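Local coordinates for Alpha/beta hydrolase fold-3 domain protein (Sulfolobus islandicus, PDB 5LK6) that probably hydrolyses carboxylic ester bonds, as a thermostable lipase-like carboxylesterase of the alpha/beta hydrolase fold, at residues P5-L10 with N271-F276. Sequence-based numbering, arbitrary orientation.
Sequences PRIKEL and NVIHGF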
loop_
_atom_site.group_PDB
_atom_site.type_symbol
_atom_site.label_atom_id
_atom_site.label_comp_id
_atom_site.label_asym_id
_atom_site.label_seq_id
_atom_site.Cartn_x
_atom_site.Cartn_y
_atom_site.Cartn_z
ATOM N N PRO A 5 17.648 1.115 6.559
ATOM C CA PRO A 5 19.062 0.681 6.643
ATOM C C PRO A 5 19.526 -0.323 5.599
ATOM O O PRO A 5 20.627 -0.181 5.120
ATOM C CB PRO A 5 19.139 0.066 8.043
ATOM C CG PRO A 5 18.265 1.030 8.833
ATOM C CD PRO A 5 17.099 1.357 7.920
ATOM N N ARG A 6 18.700 -1.305 5.250
ATOM C CA ARG A 6 19.088 -2.317 4.264
ATOM C C ARG A 6 19.471 -1.603 2.931
ATOM O O ARG A 6 20.344 -2.056 2.195
ATOM C CB ARG A 6 17.940 -3.324 4.042
ATOM C CG ARG A 6 17.763 -4.444 5.072
ATOM C CD ARG A 6 16.298 -4.815 5.496
ATOM N NE ARG A 6 15.893 -4.041 6.702
ATOM C CZ ARG A 6 15.690 -4.493 7.963
ATOM N NH1 ARG A 6 15.761 -5.813 8.269
ATOM N NH2 ARG A 6 15.402 -3.578 8.957
ATOM N N ILE A 7 18.781 -0.508 2.621
ATOM C CA ILE A 7 18.947 0.197 1.353
ATOM C C ILE A 7 20.162 1.132 1.422
ATOM O O ILE A 7 20.865 1.280 0.443
ATOM C CB ILE A 7 17.652 0.957 0.953
ATOM C CG1 ILE A 7 16.443 -0.024 0.858
ATOM C CG2 ILE A 7 17.866 1.748 -0.341
ATOM C CD1 ILE A 7 15.108 0.650 0.559
ATOM N N LYS A 8 20.439 1.726 2.575
ATOM C CA LYS A 8 21.691 2.453 2.779
ATOM C C LYS A 8 22.915 1.525 2.616
ATOM O O LYS A 8 23.833 1.881 1.919
ATOM C CB LYS A 8 21.721 3.195 4.130
ATOM C CG LYS A 8 22.560 4.464 4.096
ATOM C CD LYS A 8 22.528 5.275 5.399
ATOM C CE LYS A 8 23.764 4.969 6.267
ATOM N NZ LYS A 8 23.730 5.408 7.700
ATOM N N GLU A 9 22.908 0.351 3.247
ATOM C CA GLU A 9 23.937 -0.687 3.083
ATOM C C GLU A 9 24.065 -0.948 1.571
ATOM O O GLU A 9 25.172 -1.003 1.036
ATOM C CB GLU A 9 23.551 -2.011 3.784
ATOM C CG GLU A 9 24.578 -2.684 4.714
ATOM C CD GLU A 9 24.213 -2.592 6.237
ATOM O OE1 GLU A 9 25.098 -2.120 7.000
ATOM O OE2 GLU A 9 23.070 -2.962 6.695
ATOM N N LEU A 10 22.928 -1.097 0.894
ATOM C CA LEU A 10 22.930 -1.433 -0.510
ATOM C C LEU A 10 23.579 -0.332 -1.347
ATOM O O LEU A 10 24.489 -0.601 -2.144
ATOM C CB LEU A 10 21.526 -1.674 -1.001
ATOM C CG LEU A 10 21.480 -2.381 -2.320
ATOM C CD1 LEU A 10 22.043 -3.785 -2.137
ATOM C CD2 LEU A 10 20.045 -2.392 -2.829
ATOM N N ASN A 271 10.635 5.113 3.302
ATOM C CA ASN A 271 11.952 4.559 3.554
ATOM C C ASN A 271 12.667 3.917 2.317
ATOM O O ASN A 271 13.712 3.298 2.507
ATOM C CB ASN A 271 11.894 3.534 4.694
ATOM C CG ASN A 271 10.955 3.947 5.829
ATOM O OD1 ASN A 271 9.902 3.324 6.096
ATOM N ND2 ASN A 271 11.330 4.997 6.497
ATOM N N VAL A 272 12.118 4.070 1.099
ATOM C CA VAL A 272 12.662 3.418 -0.086
ATOM C C VAL A 272 12.919 4.375 -1.228
ATOM O O VAL A 272 12.574 5.588 -1.192
ATOM C CB VAL A 272 11.765 2.271 -0.616
ATOM C CG1 VAL A 272 11.540 1.210 0.463
ATOM C CG2 VAL A 272 10.460 2.799 -1.174
ATOM N N ILE A 273 13.539 3.813 -2.250
ATOM C CA ILE A 273 14.056 4.570 -3.370
ATOM C C ILE A 273 13.290 4.260 -4.643
ATOM O O ILE A 273 12.530 3.308 -4.734
ATOM C CB ILE A 273 15.531 4.263 -3.595
ATOM C CG1 ILE A 273 15.804 2.759 -3.677
ATOM C CG2 ILE A 273 16.347 4.841 -2.457
ATOM C CD1 ILE A 273 17.069 2.408 -4.409
ATOM N N HIS A 274 13.480 5.117 -5.614
ATOM C CA HIS A 274 12.950 4.864 -6.940
ATOM C C HIS A 274 13.357 3.502 -7.453
ATOM O O HIS A 274 14.432 3.071 -7.217
ATOM C CB HIS A 274 13.503 5.910 -7.900
ATOM C CG HIS A 274 12.762 5.982 -9.186
ATOM N ND1 HIS A 274 11.562 6.646 -9.313
ATOM C CD2 HIS A 274 13.049 5.477 -10.402
ATOM C CE1 HIS A 274 11.153 6.567 -10.557
ATOM N NE2 HIS A 274 12.037 5.862 -11.239
ATOM N N GLY A 275 12.492 2.838 -8.187
ATOM C CA GLY A 275 12.832 1.559 -8.842
ATOM C C GLY A 275 12.782 0.315 -7.955
ATOM O O GLY A 275 13.155 -0.759 -8.412
ATOM N N PHE A 276 12.317 0.448 -6.719
ATOM C CA PHE A 276 12.379 -0.624 -5.755
ATOM C C PHE A 276 11.622 -1.933 -6.128
ATOM O O PHE A 276 12.001 -2.983 -5.646
ATOM C CB PHE A 276 12.021 -0.137 -4.309
ATOM C CG PHE A 276 10.548 0.138 -4.052
ATOM C CD1 PHE A 276 9.948 1.316 -4.467
ATOM C CD2 PHE A 276 9.787 -0.750 -3.308
ATOM C CE1 PHE A 276 8.625 1.573 -4.221
ATOM C CE2 PHE A 276 8.436 -0.505 -3.059
ATOM C CZ PHE A 276 7.853 0.665 -3.527
#
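Ile7, on the N-terminal helix 5-12, supplies every close apolar contact of the helix with 271-276, dividing its two branches between Val272 and Ile273. CG1 is anti to the carbonyl carbon (chi1 -57°) and the arm runs on extended (chi2 176°), bringing CD1 to 3.6 Å from CG1 of Val272; the two side chains meet at a slant. The shorter branch, CG2, serves the next residue, standing 4.0 Å from CG2 of Ile273, whose CG1 is almost as near. Here the two isoleucines run past one another in opposite senses. Isoleucine suits this buried place because its branches leave CB in different directions, the long one reaching Val272 and the short one Ile273. Val272 works in two directions: while CG1 meets the helix, CG2 rests 3.6 Å above the ring plane of Phe276, offset toward the rim.

After strand 264-269, at the edge of the central sheet, the chain turns a corner at Asn271, and the short extended piece 272-273 leads to His274, placed on a post-strand loop as in alpha/beta hydrolases. His274 bonds through ND1 to Asp244 and touches Ser151, consistent with a Ser-His-Asp triad. His274 and Gly275 are the central residues of a type II turn from Ile273 to Phe276; its third position needs a positive phi (80° here), which glycine adopts readily.

No hydrogen bond joins the two segments; CD1 of Ile7 merely packs against the carbonyl O of Asn271 at 3.6 Å. Polar ties to residues just before the helix come from Asn271, whose ND2 bonds to the carbonyl O of Pro2 and whose backbone bonds with Asp4. Leu258 of the second subunit packs on both Pro5 and Asn271, placing this corner at the dimer contact.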